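Local coordinates for transaminase (Arthrobacter sp., PDB 5G2P), which probably catalyses S-selective transfer of amino groups between amines and carbonyl compounds, using bound pyridoxal-5'-phosphate, as a class-III omega-transaminase, at residues Val234-Ser239 with Val264-Asp269; Glu250-Ile255 with Tyr287-Asp292; Pro291-Met296 with Val310-Glu315. One frame throughout, in Å; residues are numbered along the deposited sequence.

Contact 1. Residues Val234-Ser239 with Val264-Asp269. With PLP (pyridoxal-5'-phosphate), chain H.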
ATOM      1  N   VAL B 234      12.598   0.115  15.123  1.00 15.04           N
ATOM      2  CA  VAL B 234      13.675  -0.316  14.243  1.00 14.63           C
ATOM      3  C   VAL B 234      13.848  -1.819  14.557  1.00 14.83           C
ATOM      4  O   VAL B 234      13.982  -2.195  15.733  1.00 15.00           O
ATOM      5  CB  VAL B 234      14.999   0.437  14.528  1.00 14.94           C
ATOM      6  CG1 VAL B 234      16.145  -0.088  13.663  1.00 14.11           C
ATOM      7  CG2 VAL B 234      14.851   1.951  14.317  1.00 14.56           C
ATOM      8  N   ILE B 235      13.813  -2.675  13.530  1.00 14.26           N
ATOM      9  CA  ILE B 235      14.150  -4.091  13.720  1.00 14.06           C
ATOM     10  C   ILE B 235      15.545  -4.331  13.139  1.00 13.93           C
ATOM     11  O   ILE B 235      15.874  -3.826  12.053  1.00 14.56           O
ATOM     12  CB  ILE B 235      13.080  -5.031  13.076  1.00 14.42           C
ATOM     13  CG1 ILE B 235      13.349  -6.499  13.408  1.00 14.61           C
ATOM     14  CG2 ILE B 235      12.955  -4.769  11.559  1.00 14.27           C
ATOM     15  CD1 ILE B 235      12.164  -7.398  13.054  1.00 15.58           C
ATOM     16  N   THR B 236      16.389  -5.044  13.877  1.00 13.71           N
ATOM     17  CA  THR B 236      17.751  -5.303  13.404  1.00 14.21           C
ATOM     18  C   THR B 236      18.120  -6.772  13.579  1.00 14.38           C
ATOM     19  O   THR B 236      17.438  -7.505  14.293  1.00 14.85           O
ATOM     20  CB  THR B 236      18.830  -4.479  14.149  1.00 14.22           C
ATOM     21  OG1 THR B 236      18.973  -4.954  15.495  1.00 13.65           O
ATOM     22  CG2 THR B 236      18.515  -2.979  14.126  1.00 13.86           C
ATOM     23  N   GLU B 237      19.185  -7.198  12.911  1.00 13.89           N
ATOM     24  CA  GLU B 237      19.917  -8.380  13.333  1.00 14.96           C
ATOM     25  C   GLU B 237      21.229  -7.831  13.898  1.00 16.16           C
ATOM     26  O   GLU B 237      21.910  -7.062  13.244  1.00 16.43           O
ATOM     27  CB  GLU B 237      20.245  -9.314  12.142  1.00 14.66           C
ATOM     28  CG  GLU B 237      19.089  -9.641  11.215  1.00 14.89           C
ATOM     29  CD  GLU B 237      19.549 -10.534  10.076  1.00 14.96           C
ATOM     30  OE1 GLU B 237      19.866 -11.725  10.326  1.00 14.03           O
ATOM     31  OE2 GLU B 237      19.647 -10.011   8.948  1.00 14.22           O
ATOM     32  N   VAL B 238      21.597  -8.243  15.096  1.00 18.34           N
ATOM     33  CA  VAL B 238      22.858  -7.821  15.714  1.00 19.46           C
ATOM     34  C   VAL B 238      24.066  -8.187  14.818  1.00 19.61           C
ATOM     35  O   VAL B 238      25.052  -7.444  14.738  1.00 19.47           O
ATOM     36  CB  VAL B 238      22.910  -8.392  17.161  1.00 21.64           C
ATOM     37  CG1 VAL B 238      24.312  -8.516  17.699  1.00 24.14           C
ATOM     38  CG2 VAL B 238      22.054  -7.523  18.067  1.00 21.30           C
ATOM     39  N   SER B 239      23.953  -9.312  14.113  1.00 17.59           N
ATOM     40  CA  SER B 239      24.901  -9.727  13.086  1.00 18.32           C
ATOM     41  C   SER B 239      23.998 -10.287  12.018  1.00 17.55           C
ATOM     42  O   SER B 239      23.217 -11.228  12.290  1.00 17.89           O
ATOM     43  CB  SER B 239      25.855 -10.848  13.607  1.00 17.90           C
ATOM     44  OG  SER B 239      26.490 -11.559  12.546  1.00 22.62           O
ATOM     45  N   VAL B 264      11.463   5.590  19.834  1.00 16.94           N
ATOM     46  CA  VAL B 264      11.172   4.480  18.904  1.00 16.88           C
ATOM     47  C   VAL B 264      11.623   3.147  19.544  1.00 16.14           C
ATOM     48  O   VAL B 264      12.630   3.117  20.245  1.00 17.00           O
ATOM     49  CB  VAL B 264      11.871   4.788  17.556  1.00 17.24           C
ATOM     50  CG1 VAL B 264      11.902   3.607  16.611  1.00 16.88           C
ATOM     51  CG2 VAL B 264      11.172   5.983  16.884  1.00 18.10           C
ATOM     52  N   LEU B 265      10.875   2.061  19.351  1.00 14.54           N
ATOM     53  CA  LEU B 265      11.293   0.765  19.909  1.00 15.04           C
ATOM     54  C   LEU B 265      12.462   0.141  19.160  1.00 14.73           C
ATOM     55  O   LEU B 265      12.675   0.438  17.983  1.00 15.12           O
ATOM     56  CB  LEU B 265      10.133  -0.239  19.927  1.00 14.67           C
ATOM     57  CG  LEU B 265       8.864   0.166  20.677  1.00 15.33           C
ATOM     58  CD1 LEU B 265       7.821  -0.949  20.606  1.00 15.80           C
ATOM     59  CD2 LEU B 265       9.209   0.467  22.125  1.00 15.28           C
ATOM     60  N   TRP B 266      13.220  -0.706  19.863  1.00 14.47           N
ATOM     61  CA  TRP B 266      14.197  -1.565  19.204  1.00 14.72           C
ATOM     62  C   TRP B 266      13.858  -3.035  19.378  1.00 14.57           C
ATOM     63  O   TRP B 266      13.765  -3.555  20.515  1.00 14.49           O
ATOM     64  CB  TRP B 266      15.620  -1.285  19.689  1.00 14.88           C
ATOM     65  CG  TRP B 266      16.651  -2.239  19.110  1.00 15.57           C
ATOM     66  CD1 TRP B 266      16.717  -2.734  17.815  1.00 15.12           C
ATOM     67  CD2 TRP B 266      17.769  -2.788  19.808  1.00 16.03           C
ATOM     68  NE1 TRP B 266      17.793  -3.583  17.689  1.00 15.21           N
ATOM     69  CE2 TRP B 266      18.463  -3.632  18.891  1.00 16.61           C
ATOM     70  CE3 TRP B 266      18.257  -2.650  21.114  1.00 16.60           C
ATOM     71  CZ2 TRP B 266      19.617  -4.350  19.255  1.00 17.35           C
ATOM     72  CZ3 TRP B 266      19.399  -3.366  21.481  1.00 16.74           C
ATOM     73  CH2 TRP B 266      20.068  -4.205  20.547  1.00 18.62           C
ATOM     74  N   ILE B 267      13.688  -3.697  18.230  1.00 14.36           N
ATOM     75  CA  ILE B 267      13.448  -5.145  18.177  1.00 13.53           C
ATOM     76  C   ILE B 267      14.750  -5.780  17.765  1.00 13.17           C
ATOM     77  O   ILE B 267      15.231  -5.525  16.662  1.00 12.53           O
ATOM     78  CB  ILE B 267      12.397  -5.517  17.116  1.00 13.95           C
ATOM     79  CG1 ILE B 267      11.038  -4.874  17.435  1.00 13.07           C
ATOM     80  CG2 ILE B 267      12.265  -7.049  17.002  1.00 13.84           C
ATOM     81  CD1 ILE B 267      10.147  -4.768  16.199  1.00 14.27           C
ATOM     82  N   SER B 268      15.327  -6.605  18.646  1.00 13.29           N
ATOM     83  CA  SER B 268      16.494  -7.373  18.249  1.00 13.32           C
ATOM     84  C   SER B 268      15.962  -8.690  17.709  1.00 13.50           C
ATOM     85  O   SER B 268      15.415  -9.476  18.458  1.00 13.83           O
ATOM     86  CB  SER B 268      17.430  -7.670  19.428  1.00 13.10           C
ATOM     87  OG  SER B 268      18.636  -8.254  18.932  1.00 13.34           O
ATOM     88  N   ASP B 269      16.149  -8.939  16.421  1.00 13.19           N
ATOM     89  CA  ASP B 269      15.711 -10.205  15.851  1.00 13.91           C
ATOM     90  C   ASP B 269      16.828 -11.194  16.145  1.00 14.03           C
ATOM     91  O   ASP B 269      17.835 -11.240  15.429  1.00 14.75           O
ATOM     92  CB  ASP B 269      15.441 -10.068  14.349  1.00 13.70           C
ATOM     93  CG  ASP B 269      15.038 -11.387  13.704  1.00 14.11           C
ATOM     94  OD1 ASP B 269      14.994 -12.423  14.400  1.00 13.56           O
ATOM     95  OD2 ASP B 269      14.753 -11.385  12.502  1.00 14.13           O
TER
HETATM   96  N1  PLP H2000      14.928 -13.928  11.401  1.00 15.78           N
HETATM   97  C2  PLP H2000      16.238 -14.292  11.288  1.00 15.76           C
HETATM   98  C2A PLP H2000      17.354 -13.389  11.747  1.00 15.26           C
HETATM   99  C3  PLP H2000      16.571 -15.585  10.667  1.00 16.18           C
HETATM  100  O3  PLP H2000      17.854 -16.043  10.535  1.00 17.99           O
HETATM  101  C4  PLP H2000      15.469 -16.467  10.234  1.00 16.05           C
HETATM  102  C4A PLP H2000      15.939 -17.828   9.717  1.00 19.66           C
HETATM  103  C5  PLP H2000      14.072 -15.938  10.395  1.00 15.01           C
HETATM  104  C6  PLP H2000      13.883 -14.679  10.968  1.00 14.56           C
HETATM  105  C5A PLP H2000      12.850 -16.697   9.969  1.00 14.11           C
HETATM  106  O4P PLP H2000      12.651 -17.854  10.771  1.00 13.96           O
HETATM  107  P   PLP H2000      11.897 -19.121  10.107  1.00 12.73           P
HETATM  108  O1P PLP H2000      11.874 -20.104  11.231  1.00 13.63           O
HETATM  109  O2P PLP H2000      10.510 -18.703   9.667  1.00 12.56           O
HETATM  110  O3P PLP H2000      12.744 -19.612   8.925  1.00 12.49           O
HETATM  111  O   HOH W   1      20.242 -10.248  16.355  1.00 22.58           O
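Thr236 keeps OG1 in the narrow slot between its backbone N and carbonyl carbon (chi1 70°), while Trp266 carries CG opposite its own N (chi1 175°), and the two torsions bring the hydroxyl to the edge of the indole. Trp266 NE1 donates to Thr236 OG1 at 2.8 Å, nearly straight at 165° and in the ring plane, which satisfies a buried N-H and steadies the ring's rotation. Ser268 CB lies over one face of that ring, offset toward its rim, and Val238 CG2 meets CZ2 from the side at 4.2 Å.

The backbones form a parallel beta ladder of four bonds, from Val234 N to Leu265 O through to Asp269 N to Thr236 O. On the opposite face Ile235 CG1 packs on Ile267 CG2 at 3.8 Å. Beyond the last bond a water bridges Val238 N and Asp269 O.

The ladder delivers Asp269 to the cofactor: its OD2 lies 2.8 Å from PLP N1, the pairing known from fold type I enzymes. His149 holds the same oxygen, and Thr295 and Val271 hold OD1. Glu237 OE1 comes 3.3 Å from PLP C2A, the methyl carbon, and is bonded to Gly241 N.

Strands 231-236 and 265-269 are the two strands of a beta-alpha-beta unit whose helix, 251-262, covers Val234 and Trp266; strand 140-144 continues the sheet beside Ile235, and helix 121-136 receives Leu265.

Contact 2. Residues Glu250-Ile255 with Tyr287-Asp292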
ATOM      1  N   GLU B 250      30.538  -0.249  17.353  1.00 24.76           N
ATOM      2  CA  GLU B 250      29.721   0.796  17.979  1.00 25.37           C
ATOM      3  C   GLU B 250      28.297   0.860  17.448  1.00 22.24           C
ATOM      4  O   GLU B 250      27.476   1.560  18.011  1.00 21.02           O
ATOM      5  CB  GLU B 250      30.351   2.192  17.808  1.00 27.34           C
ATOM      6  CG  GLU B 250      31.845   2.202  18.046  1.00 34.17           C
ATOM      7  CD  GLU B 250      32.630   2.137  16.744  1.00 36.95           C
ATOM      8  OE1 GLU B 250      32.669   1.084  16.056  1.00 35.27           O
ATOM      9  OE2 GLU B 250      33.200   3.180  16.398  1.00 40.47           O
ATOM     10  N   TYR B 251      28.014   0.131  16.370  1.00 19.92           N
ATOM     11  CA  TYR B 251      26.723   0.240  15.718  1.00 18.05           C
ATOM     12  C   TYR B 251      25.564  -0.104  16.664  1.00 17.81           C
ATOM     13  O   TYR B 251      24.604   0.656  16.776  1.00 18.01           O
ATOM     14  CB  TYR B 251      26.699  -0.618  14.430  1.00 17.71           C
ATOM     15  CG  TYR B 251      25.358  -0.557  13.726  1.00 17.44           C
ATOM     16  CD1 TYR B 251      25.079   0.446  12.799  1.00 17.17           C
ATOM     17  CD2 TYR B 251      24.346  -1.477  14.044  1.00 17.63           C
ATOM     18  CE1 TYR B 251      23.831   0.519  12.173  1.00 17.78           C
ATOM     19  CE2 TYR B 251      23.102  -1.409  13.438  1.00 17.72           C
ATOM     20  CZ  TYR B 251      22.850  -0.416  12.496  1.00 17.50           C
ATOM     21  OH  TYR B 251      21.603  -0.349  11.903  1.00 16.46           O
ATOM     22  N   VAL B 252      25.651  -1.249  17.351  1.00 16.83           N
ATOM     23  CA  VAL B 252      24.547  -1.695  18.189  1.00 16.73           C
ATOM     24  C   VAL B 252      24.259  -0.683  19.329  1.00 17.33           C
ATOM     25  O   VAL B 252      23.103  -0.340  19.551  1.00 17.03           O
ATOM     26  CB  VAL B 252      24.767  -3.157  18.707  1.00 16.31           C
ATOM     27  CG1 VAL B 252      23.742  -3.548  19.740  1.00 15.03           C
ATOM     28  CG2 VAL B 252      24.766  -4.173  17.548  1.00 16.56           C
ATOM     29  N   PRO B 253      25.293  -0.225  20.067  1.00 17.16           N
ATOM     30  CA  PRO B 253      24.931   0.765  21.101  1.00 18.04           C
ATOM     31  C   PRO B 253      24.425   2.065  20.500  1.00 17.39           C
ATOM     32  O   PRO B 253      23.540   2.696  21.068  1.00 18.28           O
ATOM     33  CB  PRO B 253      26.242   0.976  21.887  1.00 18.42           C
ATOM     34  CG  PRO B 253      27.077  -0.212  21.579  1.00 18.47           C
ATOM     35  CD  PRO B 253      26.702  -0.646  20.180  1.00 18.04           C
ATOM     36  N   GLN B 254      24.951   2.448  19.338  1.00 17.76           N
ATOM     37  CA  GLN B 254      24.512   3.701  18.716  1.00 18.51           C
ATOM     38  C   GLN B 254      23.073   3.650  18.240  1.00 18.08           C
ATOM     39  O   GLN B 254      22.364   4.631  18.375  1.00 17.62           O
ATOM     40  CB  GLN B 254      25.448   4.167  17.610  1.00 18.87           C
ATOM     41  CG  GLN B 254      26.781   4.646  18.173  1.00 19.52           C
ATOM     42  CD  GLN B 254      27.704   5.231  17.112  1.00 21.00           C
ATOM     43  OE1 GLN B 254      27.301   5.493  15.970  1.00 20.31           O
ATOM     44  NE2 GLN B 254      28.951   5.451  17.494  1.00 20.45           N
ATOM     45  N   ILE B 255      22.633   2.503  17.718  1.00 17.80           N
ATOM     46  CA  ILE B 255      21.225   2.366  17.375  1.00 17.35           C
ATOM     47  C   ILE B 255      20.339   2.328  18.617  1.00 16.71           C
ATOM     48  O   ILE B 255      19.242   2.867  18.584  1.00 18.18           O
ATOM     49  CB  ILE B 255      20.951   1.129  16.477  1.00 17.52           C
ATOM     50  CG1 ILE B 255      21.554   1.321  15.070  1.00 16.96           C
ATOM     51  CG2 ILE B 255      19.462   0.821  16.424  1.00 18.22           C
ATOM     52  CD1 ILE B 255      20.898   2.382  14.158  1.00 16.82           C
ATOM     53  N   TYR B 287      27.071  -6.190  23.592  1.00 19.38           N
ATOM     54  CA  TYR B 287      27.103  -4.737  23.339  1.00 20.06           C
ATOM     55  C   TYR B 287      26.659  -3.817  24.475  1.00 21.22           C
ATOM     56  O   TYR B 287      26.616  -2.614  24.291  1.00 23.44           O
ATOM     57  CB  TYR B 287      26.329  -4.401  22.039  1.00 18.50           C
ATOM     58  CG  TYR B 287      26.936  -5.121  20.839  1.00 20.53           C
ATOM     59  CD1 TYR B 287      28.138  -4.680  20.284  1.00 19.59           C
ATOM     60  CD2 TYR B 287      26.355  -6.280  20.320  1.00 19.07           C
ATOM     61  CE1 TYR B 287      28.733  -5.342  19.233  1.00 21.17           C
ATOM     62  CE2 TYR B 287      26.958  -6.965  19.261  1.00 20.00           C
ATOM     63  CZ  TYR B 287      28.137  -6.479  18.723  1.00 20.40           C
ATOM     64  OH  TYR B 287      28.747  -7.113  17.689  1.00 20.97           O
ATOM     65  N   GLY B 288      26.296  -4.371  25.622  1.00 23.02           N
ATOM     66  CA  GLY B 288      25.977  -3.563  26.799  1.00 25.20           C
ATOM     67  C   GLY B 288      24.652  -2.828  26.739  1.00 25.30           C
ATOM     68  O   GLY B 288      24.472  -1.808  27.406  1.00 24.63           O
ATOM     69  N   VAL B 289      23.727  -3.353  25.943  1.00 24.61           N
ATOM     70  CA  VAL B 289      22.428  -2.730  25.716  1.00 24.52           C
ATOM     71  C   VAL B 289      21.324  -3.745  25.988  1.00 24.30           C
ATOM     72  O   VAL B 289      21.585  -4.937  26.185  1.00 25.11           O
ATOM     73  CB  VAL B 289      22.268  -2.241  24.256  1.00 25.70           C
ATOM     74  CG1 VAL B 289      23.289  -1.165  23.917  1.00 25.12           C
ATOM     75  CG2 VAL B 289      22.385  -3.405  23.279  1.00 26.83           C
ATOM     76  N   GLN B 290      20.089  -3.270  25.966  1.00 23.41           N
ATOM     77  CA  GLN B 290      18.937  -4.140  26.148  1.00 23.57           C
ATOM     78  C   GLN B 290      17.841  -3.697  25.165  1.00 20.22           C
ATOM     79  O   GLN B 290      17.568  -2.503  25.059  1.00 19.78           O
ATOM     80  CB  GLN B 290      18.459  -4.069  27.611  1.00 26.80           C
ATOM     81  CG  GLN B 290      19.519  -4.469  28.648  1.00 31.58           C
ATOM     82  CD  GLN B 290      19.018  -4.413  30.101  1.00 37.81           C
ATOM     83  OE1 GLN B 290      19.619  -5.004  31.009  1.00 41.13           O
ATOM     84  NE2 GLN B 290      17.909  -3.714  30.322  1.00 39.71           N
ATOM     85  N   PRO B 291      17.224  -4.648  24.423  1.00 18.58           N
ATOM     86  CA  PRO B 291      16.190  -4.241  23.462  1.00 17.14           C
ATOM     87  C   PRO B 291      14.818  -4.121  24.141  1.00 16.66           C
ATOM     88  O   PRO B 291      14.700  -4.426  25.314  1.00 17.41           O
ATOM     89  CB  PRO B 291      16.202  -5.390  22.453  1.00 17.24           C
ATOM     90  CG  PRO B 291      16.491  -6.581  23.296  1.00 17.68           C
ATOM     91  CD  PRO B 291      17.511  -6.093  24.321  1.00 17.45           C
ATOM     92  N   ASP B 292      13.808  -3.660  23.407  1.00 15.68           N
ATOM     93  CA  ASP B 292      12.420  -3.640  23.870  1.00 15.25           C
ATOM     94  C   ASP B 292      11.714  -4.964  23.620  1.00 14.53           C
ATOM     95  O   ASP B 292      10.834  -5.358  24.374  1.00 14.27           O
ATOM     96  CB  ASP B 292      11.700  -2.507  23.149  1.00 15.45           C
ATOM     97  CG  ASP B 292      12.336  -1.163  23.465  1.00 16.82           C
ATOM     98  OD1 ASP B 292      12.225  -0.714  24.628  1.00 17.21           O
ATOM     99  OD2 ASP B 292      13.010  -0.605  22.592  1.00 18.18           O
TER
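Val252 and Tyr287 meet through a CH-pi contact where the first turn of helix 251-262, the helix of a beta-alpha-beta unit, packs against the loop leading to strand 293-296. Both segments belong to the PLP-binding fold of a class-III aminotransferase, and no hydrogen bond joins them.

The tight part is built round Val252. With CG1 set opposite the backbone N (chi1 171°), this branch fits against Tyr287 CB at 3.6 Å and against Val289 CG2 at 3.8 Å. The other methyl, CG2, sits over the phenol ring, 3.9 Å from its centroid and only 14° off the normal. The two side chains run about perpendicular: CB and CG1 of Val252 lie by the CB-CG end of the tyrosine, while CG2 stands over the ring itself, nearest CD2 and CE2. With the ring of Tyr287 replaced by an alanine's methyl, Val252 CG2 would lose the face it rests on, and a gap is likely to open between Val252 and Val238.

The solvent side is looser. Pro253 is partly exposed; its CA meets Val289 CG1 at 3.8 Å, while its CD stays 4.2 Å from Tyr287 CB. The exposed Gly288 turns the chain between Tyr287 and Val289, the two loop residues that do the packing. Pro253 CG lies 3.7 Å from the backbone oxygen Tyr287 O.

Contact 3. Residues Pro291-Met296 with Val310-Glu315; sequences PDIITM and VVVSKE
Ile293 and Ile294 face Val312 and Val311 across an antiparallel hairpin, whose strands run at 173° with their axes 4.7 Å apart. Ile294 and Val311 form a hydrogen-bonded pair, Ile294 N reaching Val311 O at 2.9 Å and the return bond running from Val311 N to Ile294 O. Non-hydrogen-bonded pairs lie on either side of it, Ile293 with Val312 and Thr295 with Val310. At the end of the ladder Ser313 N bonds Asp292 O along a more bent path, 135° at the hydrogen.

On the face of Ile293, the closest packing is between methyls: Ile293 CG2 presses on Val310 CG2 at 3.3 Å, tighter than usual carbon contact, while Ile293 CG1 runs alongside Val312 CG1 at 4.2 Å. On the opposite face Met296, with CG beside its backbone N (chi1 -61°) and an extended chain, sends CE back to Val311 CG2 at 3.4 Å, again closer than carbons usually come.

The polar end is organised by a water that donates to Asp292 OD1 and Glu315 OE2 and accepts from Ser313 OG. The two carboxylate oxygens, Asp292 OD1 and Glu315 OE2, stand 4.6 Å apart, and the shared water is likely to ease their mutual repulsion. Asp292 OD2 is taken by Trp266 N and by a salt bridge to Arg256, while Ser313 OG caps helix 314-321 at Ile316 N.

Helix 121-136 covers Ile293 and Val310, Met22 of the second subunit packs on Val312, strand 265-269 continues the sheet beside strand 293-296, and strand 112-118 lies along the other side of strand 308-313.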
ATOM      1  N   PRO B 291      17.224  -4.648  24.423  1.00 18.58           N
ATOM      2  CA  PRO B 291      16.190  -4.241  23.462  1.00 17.14           C
ATOM      3  C   PRO B 291      14.818  -4.121  24.141  1.00 16.66           C
ATOM      4  O   PRO B 291      14.700  -4.426  25.314  1.00 17.41           O
ATOM      5  CB  PRO B 291      16.202  -5.390  22.453  1.00 17.24           C
ATOM      6  CG  PRO B 291      16.491  -6.581  23.296  1.00 17.68           C
ATOM      7  CD  PRO B 291      17.511  -6.093  24.321  1.00 17.45           C
ATOM      8  N   ASP B 292      13.808  -3.660  23.407  1.00 15.68           N
ATOM      9  CA  ASP B 292      12.420  -3.640  23.870  1.00 15.25           C
ATOM     10  C   ASP B 292      11.714  -4.964  23.620  1.00 14.53           C
ATOM     11  O   ASP B 292      10.834  -5.358  24.374  1.00 14.27           O
ATOM     12  CB  ASP B 292      11.700  -2.507  23.149  1.00 15.45           C
ATOM     13  CG  ASP B 292      12.336  -1.163  23.465  1.00 16.82           C
ATOM     14  OD1 ASP B 292      12.225  -0.714  24.628  1.00 17.21           O
ATOM     15  OD2 ASP B 292      13.010  -0.605  22.592  1.00 18.18           O
ATOM     16  N   ILE B 293      12.130  -5.636  22.552  1.00 14.79           N
ATOM     17  CA  ILE B 293      11.482  -6.867  22.076  1.00 15.59           C
ATOM     18  C   ILE B 293      12.572  -7.739  21.451  1.00 15.41           C
ATOM     19  O   ILE B 293      13.455  -7.218  20.772  1.00 16.70           O
ATOM     20  CB  ILE B 293      10.391  -6.588  20.999  1.00 15.63           C
ATOM     21  CG1 ILE B 293       9.266  -5.694  21.542  1.00 15.17           C
ATOM     22  CG2 ILE B 293       9.768  -7.899  20.507  1.00 16.34           C
ATOM     23  CD1 ILE B 293       8.308  -5.184  20.465  1.00 14.55           C
ATOM     24  N   ILE B 294      12.499  -9.054  21.690  1.00 15.17           N
ATOM     25  CA  ILE B 294      13.367 -10.024  21.028  1.00 16.05           C
ATOM     26  C   ILE B 294      12.486 -11.013  20.264  1.00 14.86           C
ATOM     27  O   ILE B 294      11.484 -11.448  20.798  1.00 13.82           O
ATOM     28  CB  ILE B 294      14.144 -10.863  22.087  1.00 16.83           C
ATOM     29  CG1 ILE B 294      15.013  -9.973  22.977  1.00 19.07           C
ATOM     30  CG2 ILE B 294      14.977 -11.961  21.427  1.00 18.90           C
ATOM     31  CD1 ILE B 294      15.587 -10.749  24.183  1.00 20.37           C
ATOM     32  N   THR B 295      12.872 -11.381  19.038  1.00 14.17           N
ATOM     33  CA  THR B 295      12.232 -12.488  18.339  1.00 13.95           C
ATOM     34  C   THR B 295      13.144 -13.701  18.369  1.00 14.04           C
ATOM     35  O   THR B 295      14.373 -13.573  18.241  1.00 13.59           O
ATOM     36  CB  THR B 295      11.889 -12.109  16.888  1.00 13.90           C
ATOM     37  OG1 THR B 295      13.079 -11.644  16.225  1.00 14.53           O
ATOM     38  CG2 THR B 295      10.823 -11.015  16.879  1.00 13.49           C
ATOM     39  N   MET B 296      12.546 -14.878  18.531  1.00 14.58           N
ATOM     40  CA  MET B 296      13.296 -16.124  18.718  1.00 15.01           C
ATOM     41  C   MET B 296      12.794 -17.251  17.779  1.00 15.48           C
ATOM     42  O   MET B 296      11.597 -17.309  17.403  1.00 14.29           O
ATOM     43  CB  MET B 296      13.178 -16.585  20.186  1.00 15.54           C
ATOM     44  CG  MET B 296      13.737 -15.612  21.225  1.00 16.32           C
ATOM     45  SD  MET B 296      13.180 -16.070  22.871  1.00 17.71           S
ATOM     46  CE  MET B 296      13.992 -14.861  23.924  1.00 16.87           C
ATOM     47  N   VAL B 310       8.416 -14.542  21.070  1.00 14.35           N
ATOM     48  CA  VAL B 310       8.758 -13.152  21.273  1.00 16.09           C
ATOM     49  C   VAL B 310       8.847 -12.885  22.783  1.00 16.16           C
ATOM     50  O   VAL B 310       8.038 -13.412  23.562  1.00 18.26           O
ATOM     51  CB  VAL B 310       7.747 -12.229  20.538  1.00 16.87           C
ATOM     52  CG1 VAL B 310       6.356 -12.398  21.138  1.00 19.59           C
ATOM     53  CG2 VAL B 310       8.146 -10.771  20.676  1.00 18.26           C
ATOM     54  N   VAL B 311       9.855 -12.115  23.191  1.00 16.12           N
ATOM     55  CA  VAL B 311       9.948 -11.571  24.537  1.00 15.59           C
ATOM     56  C   VAL B 311       9.736 -10.066  24.482  1.00 15.75           C
ATOM     57  O   VAL B 311      10.393  -9.378  23.713  1.00 15.11           O
ATOM     58  CB  VAL B 311      11.285 -11.927  25.236  1.00 15.58           C
ATOM     59  CG1 VAL B 311      11.426 -11.154  26.549  1.00 15.56           C
ATOM     60  CG2 VAL B 311      11.297 -13.414  25.518  1.00 14.56           C
ATOM     61  N   VAL B 312       8.808  -9.566  25.306  1.00 16.58           N
ATOM     62  CA  VAL B 312       8.534  -8.130  25.344  1.00 16.71           C
ATOM     63  C   VAL B 312       8.936  -7.546  26.703  1.00 16.46           C
ATOM     64  O   VAL B 312       8.896  -8.240  27.727  1.00 15.51           O
ATOM     65  CB  VAL B 312       7.064  -7.778  24.996  1.00 17.94           C
ATOM     66  CG1 VAL B 312       6.698  -8.273  23.574  1.00 16.61           C
ATOM     67  CG2 VAL B 312       6.097  -8.362  26.023  1.00 16.51           C
ATOM     68  N   SER B 313       9.325  -6.271  26.706  1.00 16.22           N
ATOM     69  CA  SER B 313       9.718  -5.605  27.947  1.00 17.24           C
ATOM     70  C   SER B 313       8.561  -5.589  28.943  1.00 18.00           C
ATOM     71  O   SER B 313       7.408  -5.739  28.565  1.00 17.59           O
ATOM     72  CB  SER B 313      10.121  -4.155  27.666  1.00 16.67           C
ATOM     73  OG  SER B 313       9.034  -3.443  27.095  1.00 16.72           O
ATOM     74  N   LYS B 314       8.880  -5.362  30.216  1.00 19.11           N
ATOM     75  CA  LYS B 314       7.842  -5.131  31.238  1.00 18.65           C
ATOM     76  C   LYS B 314       6.817  -4.078  30.856  1.00 18.19           C
ATOM     77  O   LYS B 314       5.643  -4.283  31.074  1.00 18.90           O
ATOM     78  CB  LYS B 314       8.477  -4.768  32.573  1.00 19.09           C
ATOM     79  CG  LYS B 314       9.019  -5.981  33.288  1.00 21.25           C
ATOM     80  CD  LYS B 314       9.916  -5.596  34.447  1.00 21.74           C
ATOM     81  CE  LYS B 314      10.380  -6.855  35.136  1.00 24.06           C
ATOM     82  NZ  LYS B 314      11.445  -6.503  36.109  1.00 28.19           N
ATOM     83  N   GLU B 315       7.240  -2.949  30.297  1.00 18.93           N
ATOM     84  CA  GLU B 315       6.259  -1.902  29.957  1.00 19.67           C
ATOM     85  C   GLU B 315       5.343  -2.279  28.767  1.00 18.02           C
ATOM     86  O   GLU B 315       4.149  -1.952  28.742  1.00 16.85           O
ATOM     87  CB  GLU B 315       6.947  -0.547  29.733  1.00 22.42           C
ATOM     88  CG  GLU B 315       7.899  -0.521  28.549  1.00 27.34           C
ATOM     89  CD  GLU B 315       8.412   0.880  28.216  1.00 34.51           C
ATOM     90  OE1 GLU B 315       8.438   1.724  29.157  1.00 34.14           O
ATOM     91  OE2 GLU B 315       8.794   1.126  27.027  1.00 34.25           O
TER
HETATM   92  O   HOH W   2      10.118  -1.191  26.126  1.00 19.61           O

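Overall arrangement
Contacts 1 and 3 lie on one sheet, and contact 2 packs a helix and a loop beside it. Contacts 1 and 3 have centres about 10 Å apart and meet on neighbouring strands; Thr295 OG1, 2.8 Å from Asp269 OD1, belongs to the second shell of PLP and is likely to steady the aspartate. Contact 2, its centre about 9 Å from that of contact 1, meets the rim of the indole, Val289 CG2 lying 3.5 Å from Trp266 CZ3. Asp292, shared by contacts 2 and 3, ties both to contact 1 through OD2, 2.7 Å from Trp266 N. Contact 1 touches PLP itself, whereas the side chains of Met296 and Val252 are about 9 Å and 13 Å from a bound PLP.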